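PDB 1Y9U: putative iron binding protein from Bordetella pertussis Tohama I, which probably captures ferric iron in the periplasm through tyrosine side chains, as a ferric binding protein of the bacterial solute-binding protein 1 family. Local coordinates for residues R107-E112 / I193-A198; D118-G123 / V223-A228; G74-I79 / G241-A246. All blocks are in the same frame, centred on the assembly; numbering follows the deposited sequence.

Contact 1: residues R107-E112 / I193-A198; sequences RVLYVE and IGLANA
Tyr110 lays its ring across Ala196: the CB methyl sits 3.5 Å from the centroid of the Tyr110 ring and 23° off its normal, a CH-pi contact displaced toward the CZ end. CG lies anti to the carbonyl carbon (chi1 -65°), which sends the ring along the partner strand until Tyr110 OH donates to Asn197 O at 2.7 Å. Ala196 over one face and Asn197 O at the edge should together limit how the ring can turn. On the other side of the sheet Arg107 and Asn197 meet with guanidinium and amide planes 88° apart. Arg107 NH1 gives a hydrogen bond to Asn197 OD1 (2.9 Å) that lies in the guanidinium plane but approaches the amide oxygen from above its carbonyl plane; the same nitrogen forms a salt bridge with Asp179. Leu109 crosses Ile193 on this face, with CD1 4.0 Å from Ile193 CB. Between the faces, the pairs Val108-Ala196 and Tyr110-Gly194 each exchange two backbone bonds, for example Tyr110 N to Gly194 O at 2.8 Å. These reciprocal bonds define a twisted antiparallel strand pair in the periplasmic binding protein fold, bordering the iron site: Tyr110 touches Tyr200 and Arg107 lies beside Tyr143, both of which bind ferric iron in this protein, though none is bound to this chain here.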
loop_
_atom_site.group_PDB
_atom_site.type_symbol
_atom_site.label_atom_id
_atom_site.label_comp_id
_atom_site.label_asym_id
_atom_site.label_seq_id
_atom_site.Cartn_x
_atom_site.Cartn_y
_atom_site.Cartn_z
ATOM N N ARG A 107 -1.516 -1.738 -6.796
ATOM C CA ARG A 107 -2.715 -1.207 -7.412
ATOM C C ARG A 107 -2.848 -1.846 -8.786
ATOM O O ARG A 107 -1.984 -1.689 -9.633
ATOM C CB ARG A 107 -2.677 0.314 -7.471
ATOM C CG ARG A 107 -4.010 0.938 -7.817
ATOM C CD ARG A 107 -4.209 2.330 -7.182
ATOM N NE ARG A 107 -5.552 2.893 -7.315
ATOM C CZ ARG A 107 -6.590 2.501 -6.585
ATOM N NH1 ARG A 107 -6.472 1.524 -5.703
ATOM N NH2 ARG A 107 -7.757 3.096 -6.740
ATOM N N VAL A 108 -3.901 -2.644 -8.946
ATOM C CA VAL A 108 -4.032 -3.567 -10.058
ATOM C C VAL A 108 -5.311 -3.302 -10.854
ATOM O O VAL A 108 -6.057 -2.376 -10.573
ATOM C CB VAL A 108 -3.960 -5.026 -9.535
ATOM C CG1 VAL A 108 -2.662 -5.262 -8.722
ATOM C CG2 VAL A 108 -5.163 -5.375 -8.682
ATOM N N LEU A 109 -5.556 -4.140 -11.858
ATOM C CA LEU A 109 -6.745 -4.066 -12.678
ATOM C C LEU A 109 -7.683 -5.196 -12.292
ATOM O O LEU A 109 -7.322 -6.364 -12.372
ATOM C CB LEU A 109 -6.378 -4.185 -14.152
ATOM C CG LEU A 109 -7.453 -3.732 -15.144
ATOM C CD1 LEU A 109 -7.641 -2.203 -15.136
ATOM C CD2 LEU A 109 -7.145 -4.225 -16.546
ATOM N N TYR A 110 -8.873 -4.849 -11.821
ATOM C CA TYR A 110 -9.944 -5.829 -11.673
ATOM C C TYR A 110 -10.561 -6.024 -13.034
ATOM O O TYR A 110 -10.776 -5.041 -13.733
ATOM C CB TYR A 110 -11.025 -5.334 -10.744
ATOM C CG TYR A 110 -10.664 -5.115 -9.280
ATOM C CD1 TYR A 110 -9.371 -5.257 -8.783
ATOM C CD2 TYR A 110 -11.671 -4.739 -8.373
ATOM C CE1 TYR A 110 -9.096 -5.010 -7.441
ATOM C CE2 TYR A 110 -11.401 -4.511 -7.049
ATOM C CZ TYR A 110 -10.115 -4.675 -6.574
ATOM O OH TYR A 110 -9.857 -4.363 -5.253
ATOM N N VAL A 111 -10.818 -7.269 -13.419
ATOM C CA VAL A 111 -11.275 -7.608 -14.759
ATOM C C VAL A 111 -12.424 -8.595 -14.660
ATOM O O VAL A 111 -12.331 -9.569 -13.914
ATOM C CB VAL A 111 -10.134 -8.243 -15.585
ATOM C CG1 VAL A 111 -10.606 -8.612 -16.980
ATOM C CG2 VAL A 111 -8.916 -7.299 -15.617
ATOM N N GLU A 112 -13.480 -8.395 -15.441
ATOM C CA GLU A 112 -14.564 -9.369 -15.507
ATOM C C GLU A 112 -13.952 -10.746 -15.745
ATOM O O GLU A 112 -13.059 -10.887 -16.586
ATOM C CB GLU A 112 -15.514 -9.015 -16.638
ATOM C CG GLU A 112 -16.896 -9.631 -16.516
ATOM C CD GLU A 112 -16.980 -11.094 -16.936
ATOM O OE1 GLU A 112 -16.172 -11.535 -17.779
ATOM O OE2 GLU A 112 -17.875 -11.789 -16.384
ATOM N N ILE A 193 -13.615 -3.417 -16.519
ATOM C CA ILE A 193 -12.324 -3.342 -15.847
ATOM C C ILE A 193 -12.287 -2.123 -14.937
ATOM O O ILE A 193 -13.086 -1.207 -15.071
ATOM C CB ILE A 193 -11.129 -3.267 -16.859
ATOM C CG1 ILE A 193 -11.135 -1.941 -17.643
ATOM C CG2 ILE A 193 -11.131 -4.455 -17.799
ATOM C CD1 ILE A 193 -9.964 -1.838 -18.634
ATOM N N GLY A 194 -11.343 -2.098 -14.008
ATOM C CA GLY A 194 -11.130 -0.902 -13.197
ATOM C C GLY A 194 -9.886 -1.014 -12.371
ATOM O O GLY A 194 -9.398 -2.112 -12.160
ATOM N N LEU A 195 -9.383 0.109 -11.884
ATOM C CA LEU A 195 -8.179 0.106 -11.057
ATOM C C LEU A 195 -8.581 0.100 -9.609
ATOM O O LEU A 195 -9.448 0.866 -9.197
ATOM C CB LEU A 195 -7.320 1.353 -11.307
ATOM C CG LEU A 195 -6.496 1.386 -12.583
ATOM C CD1 LEU A 195 -5.868 2.774 -12.751
ATOM C CD2 LEU A 195 -5.433 0.302 -12.563
ATOM N N ALA A 196 -7.951 -0.783 -8.845
ATOM C CA ALA A 196 -8.242 -0.960 -7.431
ATOM C C ALA A 196 -7.145 -1.819 -6.812
ATOM O O ALA A 196 -6.377 -2.472 -7.514
ATOM C CB ALA A 196 -9.608 -1.574 -7.236
ATOM N N ASN A 197 -7.036 -1.811 -5.486
ATOM C CA ASN A 197 -5.921 -2.472 -4.840
ATOM C C ASN A 197 -6.152 -3.992 -4.708
ATOM O O ASN A 197 -7.256 -4.454 -4.414
ATOM C CB ASN A 197 -5.623 -1.861 -3.504
ATOM C CG ASN A 197 -4.884 -0.557 -3.612
ATOM O OD1 ASN A 197 -4.447 -0.190 -4.659
ATOM N ND2 ASN A 197 -4.766 0.155 -2.502
ATOM N N ALA A 198 -5.089 -4.768 -4.898
ATOM C CA ALA A 198 -5.178 -6.220 -4.935
ATOM C C ALA A 198 -5.655 -6.831 -3.630
ATOM O O ALA A 198 -6.369 -7.816 -3.605
ATOM C CB ALA A 198 -3.821 -6.775 -5.284
#

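Contact 2: residues D118-G123 / V223-A228; sequences DSFRYG and VRPTFA
Phe120 and Thr226 share the first of two direct backbone bonds between these segments: Thr226 N donates to Phe120 O at 3.0 Å. The second runs the other way, Tyr122 N to Thr226 O, also 3.0 Å. Both carbonyls take a further CA-H...O contact, from Pro225 and Arg121 respectively. Together the two bonds bracket Arg121 opposite Thr226, a single beta bridge between two loops and not a continuing sheet. Water 1 extends the polar seam, accepting from Phe120 N and donating to Arg224 O at 2.7 Å; at the far end water 2 accepts from Gly123 N and, at a longer distance, from Ala228 N. This isolated bridge joins the loop after strand 100-112 to the one after strand 220-223, two neighbouring strands of the central sheet. Beside it the Arg121 chain, bent at chi2 and chi3, curls back so that NH1 donates to Ser119 OG (2.9 Å, 162° at the hydrogen), with the hydroxyl near the guanidinium plane. Arg224 NE forms a salt bridge with Asp106, and its NH1 bonds to Gly293 O. Pro225 CB stands over the centre of the Tyr122 ring, 3.6 Å from the centroid and 11° off the normal, while Phe227 meets that ring obliquely, planes at 43°. The Tyr122 hydroxyl is held beyond the segments, by Arg107 O and His236 N.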
loop_
_atom_site.group_PDB
_atom_site.type_symbol
_atom_site.label_atom_id
_atom_site.label_comp_id
_atom_site.label_asym_id
_atom_site.label_seq_id
_atom_site.Cartn_x
_atom_site.Cartn_y
_atom_site.Cartn_z
ATOM N N ASP A 118 -4.942 -10.817 -20.695
ATOM C CA ASP A 118 -3.904 -11.588 -19.995
ATOM C C ASP A 118 -2.893 -10.697 -19.297
ATOM O O ASP A 118 -2.245 -11.114 -18.334
ATOM C CB ASP A 118 -3.132 -12.494 -20.989
ATOM C CG ASP A 118 -3.977 -13.634 -21.540
ATOM O OD1 ASP A 118 -4.970 -14.036 -20.885
ATOM O OD2 ASP A 118 -3.705 -14.206 -22.617
ATOM N N SER A 119 -2.730 -9.486 -19.821
ATOM C CA SER A 119 -1.719 -8.561 -19.332
ATOM C C SER A 119 -2.193 -7.148 -19.614
ATOM O O SER A 119 -3.150 -6.918 -20.353
ATOM C CB SER A 119 -0.388 -8.822 -20.031
ATOM O OG SER A 119 -0.477 -8.512 -21.403
ATOM N N PHE A 120 -1.510 -6.182 -19.030
ATOM C CA PHE A 120 -1.925 -4.776 -19.175
ATOM C C PHE A 120 -0.790 -3.868 -18.794
ATOM O O PHE A 120 -0.025 -4.182 -17.876
ATOM C CB PHE A 120 -3.093 -4.508 -18.205
ATOM C CG PHE A 120 -4.090 -3.447 -18.649
ATOM C CD1 PHE A 120 -4.970 -3.700 -19.669
ATOM C CD2 PHE A 120 -4.211 -2.238 -17.971
ATOM C CE1 PHE A 120 -5.921 -2.779 -20.026
ATOM C CE2 PHE A 120 -5.174 -1.317 -18.348
ATOM C CZ PHE A 120 -6.032 -1.593 -19.353
ATOM N N ARG A 121 -0.684 -2.749 -19.505
ATOM C CA ARG A 121 0.159 -1.637 -19.076
ATOM C C ARG A 121 -0.745 -0.546 -18.545
ATOM O O ARG A 121 -1.840 -0.359 -19.044
ATOM C CB ARG A 121 0.996 -1.094 -20.237
ATOM C CG ARG A 121 2.156 -1.999 -20.585
ATOM C CD ARG A 121 1.736 -3.212 -21.433
ATOM N NE ARG A 121 2.386 -4.431 -20.987
ATOM C CZ ARG A 121 1.890 -5.655 -21.126
ATOM N NH1 ARG A 121 0.715 -5.845 -21.701
ATOM N NH2 ARG A 121 2.599 -6.697 -20.700
ATOM N N TYR A 122 -0.323 0.192 -17.521
ATOM C CA TYR A 122 -1.214 1.226 -16.983
ATOM C C TYR A 122 -1.724 2.168 -18.061
ATOM O O TYR A 122 -2.882 2.522 -18.084
ATOM C CB TYR A 122 -0.557 2.026 -15.856
ATOM C CG TYR A 122 -0.353 1.223 -14.598
ATOM C CD1 TYR A 122 0.910 0.766 -14.222
ATOM C CD2 TYR A 122 -1.428 0.933 -13.780
ATOM C CE1 TYR A 122 1.101 0.009 -13.064
ATOM C CE2 TYR A 122 -1.264 0.187 -12.631
ATOM C CZ TYR A 122 -0.003 -0.289 -12.275
ATOM O OH TYR A 122 0.182 -1.024 -11.125
ATOM N N GLY A 123 -0.851 2.514 -18.987
ATOM C CA GLY A 123 -1.221 3.377 -20.093
ATOM C C GLY A 123 -2.399 2.877 -20.912
ATOM O O GLY A 123 -3.114 3.678 -21.510
ATOM N N VAL A 223 -5.578 -8.725 -12.966
ATOM C CA VAL A 223 -4.435 -8.580 -13.861
ATOM C C VAL A 223 -3.600 -7.448 -13.271
ATOM O O VAL A 223 -4.123 -6.363 -13.025
ATOM C CB VAL A 223 -4.869 -8.266 -15.311
ATOM C CG1 VAL A 223 -3.675 -7.954 -16.181
ATOM C CG2 VAL A 223 -5.630 -9.438 -15.880
ATOM N N ARG A 224 -2.319 -7.705 -13.029
ATOM C CA ARG A 224 -1.421 -6.687 -12.495
ATOM C C ARG A 224 -0.788 -5.908 -13.637
ATOM O O ARG A 224 0.048 -6.468 -14.362
ATOM C CB ARG A 224 -0.313 -7.319 -11.655
ATOM C CG ARG A 224 -0.800 -8.046 -10.400
ATOM C CD ARG A 224 0.227 -7.993 -9.340
ATOM N NE ARG A 224 -0.045 -8.674 -8.090
ATOM C CZ ARG A 224 0.311 -9.923 -7.805
ATOM N NH1 ARG A 224 0.797 -10.729 -8.731
ATOM N NH2 ARG A 224 0.141 -10.399 -6.577
ATOM N N PRO A 225 -1.146 -4.641 -13.818
ATOM C CA PRO A 225 -0.502 -3.854 -14.874
ATOM C C PRO A 225 0.935 -3.533 -14.538
ATOM O O PRO A 225 1.347 -3.580 -13.376
ATOM C CB PRO A 225 -1.326 -2.565 -14.928
ATOM C CG PRO A 225 -2.574 -2.855 -14.146
ATOM C CD PRO A 225 -2.145 -3.838 -13.091
ATOM N N THR A 226 1.698 -3.185 -15.573
ATOM C CA THR A 226 3.033 -2.652 -15.386
ATOM C C THR A 226 3.171 -1.318 -16.078
ATOM O O THR A 226 2.379 -0.956 -16.953
ATOM C CB THR A 226 4.077 -3.612 -15.933
ATOM O OG1 THR A 226 3.841 -3.834 -17.338
ATOM C CG2 THR A 226 4.005 -4.981 -15.231
ATOM N N PHE A 227 4.180 -0.583 -15.658
ATOM C CA PHE A 227 4.622 0.586 -16.410
ATOM C C PHE A 227 5.368 0.167 -17.700
ATOM O O PHE A 227 6.223 -0.693 -17.672
ATOM C CB PHE A 227 5.437 1.496 -15.495
ATOM C CG PHE A 227 4.592 2.281 -14.533
ATOM C CD1 PHE A 227 4.585 1.996 -13.169
ATOM C CD2 PHE A 227 3.812 3.319 -14.988
ATOM C CE1 PHE A 227 3.805 2.740 -12.308
ATOM C CE2 PHE A 227 3.038 4.065 -14.116
ATOM C CZ PHE A 227 3.026 3.766 -12.788
ATOM N N ALA A 228 4.975 0.766 -18.827
ATOM C CA ALA A 228 5.500 0.447 -20.157
ATOM C C ALA A 228 6.741 1.279 -20.471
ATOM O O ALA A 228 7.181 1.313 -21.628
ATOM C CB ALA A 228 4.420 0.713 -21.216
HETATM O O HOH W 1 0.356 -7.205 -16.971
HETATM O O HOH W 2 2.074 2.328 -18.835
#

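Contact 3: residues G74-I79 / G241-A246; sequences GVTQKI and GAAVAA
Ala246 N donates to Val75 O at 2.9 Å, and Gln77 N donates to Val244 O at 3.0 Å; these two backbone bonds carry the polar part of the contact. Their acceptor geometry differs. The Val75 carbonyl receives its donor from above, 63° out of the carbonyl plane, whereas the Gln77 bond is tilted by only 26°. Each acceptor also takes a CA-H...O contact, Ala245 CA to Val75 O and Thr76 CA to Val244 O, as expected where Thr76 and Ala245 form a non-hydrogen-bonded antiparallel pair. On the other half of the Gln77-Val244 pair, water 3 takes the place of a direct bond, lying 2.7 Å from Gln77 O and accepting from Val244 N. The Gln77 side chain rises from the backbone with CG between N and the carbonyl carbon (chi1 66°), which carries it over Val244 and sets CG 3.9 Å from Val244 CG1. Beyond it Ile79 crosses Val244 at about a right angle, the branch methyls Ile79 CG2 and Val244 CG2 being 3.9 Å apart. Elsewhere Thr76 CG2 rests on the Ala243 methyl, and Ala246 CB packs against Thr76 O at 3.4 Å. Gly74, with positive phi, closes helix 64-72 in a Schellman motif and turns the chain into the short, weakly bonded strand 76-77. That strand lies at the end of strand 237-245, whose backbone also pairs with strand 58-62; helix 251-261 covers Val244 and Ile79 through Leu258, and Val75 packs against helices 43-50 and 64-72.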
loop_
_atom_site.group_PDB
_atom_site.type_symbol
_atom_site.label_atom_id
_atom_site.label_comp_id
_atom_site.label_asym_id
_atom_site.label_seq_id
_atom_site.Cartn_x
_atom_site.Cartn_y
_atom_site.Cartn_z
ATOM N N GLY A 74 10.738 15.221 11.743
ATOM C CA GLY A 74 11.762 15.150 12.782
ATOM C C GLY A 74 11.505 14.185 13.924
ATOM O O GLY A 74 12.126 14.297 14.991
ATOM N N VAL A 75 10.613 13.215 13.723
ATOM C CA VAL A 75 10.206 12.319 14.807
ATOM C C VAL A 75 10.730 10.893 14.634
ATOM O O VAL A 75 10.278 9.980 15.318
ATOM C CB VAL A 75 8.674 12.318 15.008
ATOM C CG1 VAL A 75 8.179 13.735 15.348
ATOM C CG2 VAL A 75 7.926 11.765 13.795
ATOM N N THR A 76 11.698 10.739 13.737
ATOM C CA THR A 76 12.424 9.480 13.547
ATOM C C THR A 76 13.931 9.638 13.757
ATOM O O THR A 76 14.456 10.763 13.802
ATOM C CB THR A 76 12.171 8.910 12.113
ATOM O OG1 THR A 76 12.843 9.696 11.116
ATOM C CG2 THR A 76 10.685 8.958 11.726
ATOM N N GLN A 77 14.618 8.503 13.872
ATOM C CA GLN A 77 16.074 8.468 13.806
ATOM C C GLN A 77 16.573 7.370 12.870
ATOM O O GLN A 77 15.873 6.374 12.609
ATOM C CB GLN A 77 16.690 8.273 15.204
ATOM C CG GLN A 77 16.388 6.927 15.829
ATOM C CD GLN A 77 16.936 6.823 17.240
ATOM O OE1 GLN A 77 16.181 6.778 18.198
ATOM N NE2 GLN A 77 18.251 6.768 17.357
ATOM N N LYS A 78 17.788 7.570 12.380
ATOM C CA LYS A 78 18.488 6.660 11.489
ATOM C C LYS A 78 18.955 5.450 12.278
ATOM O O LYS A 78 19.357 5.583 13.425
ATOM C CB LYS A 78 19.690 7.385 10.869
ATOM C CG LYS A 78 19.288 8.473 9.886
ATOM C CD LYS A 78 20.467 9.250 9.374
ATOM C CE LYS A 78 20.003 10.511 8.686
ATOM N NZ LYS A 78 20.984 10.963 7.662
ATOM N N ILE A 79 18.875 4.270 11.670
ATOM C CA ILE A 79 19.437 3.062 12.268
ATOM C C ILE A 79 20.248 2.311 11.237
ATOM O O ILE A 79 20.095 2.503 10.025
ATOM C CB ILE A 79 18.354 2.141 12.902
ATOM C CG1 ILE A 79 17.434 1.564 11.828
ATOM C CG2 ILE A 79 17.569 2.885 13.996
ATOM C CD1 ILE A 79 16.630 0.397 12.312
ATOM N N GLY A 241 4.685 0.600 6.510
ATOM C CA GLY A 241 6.070 0.636 6.945
ATOM C C GLY A 241 6.244 1.229 8.312
ATOM O O GLY A 241 5.285 1.546 8.993
ATOM N N ALA A 242 7.502 1.368 8.718
ATOM C CA ALA A 242 7.837 1.760 10.062
ATOM C C ALA A 242 9.199 2.411 10.133
ATOM O O ALA A 242 10.011 2.325 9.238
ATOM C CB ALA A 242 7.782 0.536 10.961
ATOM N N ALA A 243 9.427 3.042 11.270
ATOM C CA ALA A 243 10.663 3.756 11.572
ATOM C C ALA A 243 10.851 3.750 13.077
ATOM O O ALA A 243 9.877 3.625 13.825
ATOM C CB ALA A 243 10.584 5.172 11.076
ATOM N N VAL A 244 12.102 3.861 13.517
ATOM C CA VAL A 244 12.374 4.049 14.941
ATOM C C VAL A 244 12.165 5.525 15.296
ATOM O O VAL A 244 12.613 6.410 14.583
ATOM C CB VAL A 244 13.788 3.591 15.290
ATOM C CG1 VAL A 244 14.129 3.922 16.750
ATOM C CG2 VAL A 244 13.939 2.090 15.043
ATOM N N ALA A 245 11.459 5.772 16.387
ATOM C CA ALA A 245 11.184 7.149 16.824
ATOM C C ALA A 245 12.450 7.876 17.265
ATOM O O ALA A 245 13.375 7.271 17.826
ATOM C CB ALA A 245 10.176 7.153 17.936
ATOM N N ALA A 246 12.472 9.185 17.022
ATOM C CA ALA A 246 13.651 10.032 17.261
ATOM C C ALA A 246 14.177 9.948 18.699
ATOM O O ALA A 246 15.392 9.962 18.925
ATOM C CB ALA A 246 13.317 11.480 16.915
HETATM O O HOH W 3 14.318 4.334 11.736
#

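Contacts 1 and 2 adjoin, with centres 10 Å apart: Leu109 N bonds to Val223 O, and Pro225 packs on Val108. Their segments alternate along the chain (107-112, 118-123, 193-198, 223-228), so the two cross in sequence order. Contact 3 lies on the opposite side of the chain's centre, with centres about 33 Å from contact 1 and 35 Å from contact 2, yet its segments, 74-79 and 241-246, enclose both in sequence. Strands 100-112 and 237-245, neighbours in one sheet, connect the two regions. This is consistent with the two-lobed periplasmic binding protein architecture, contact 1 bordering the iron-binding tyrosines and contact 3 remote from them.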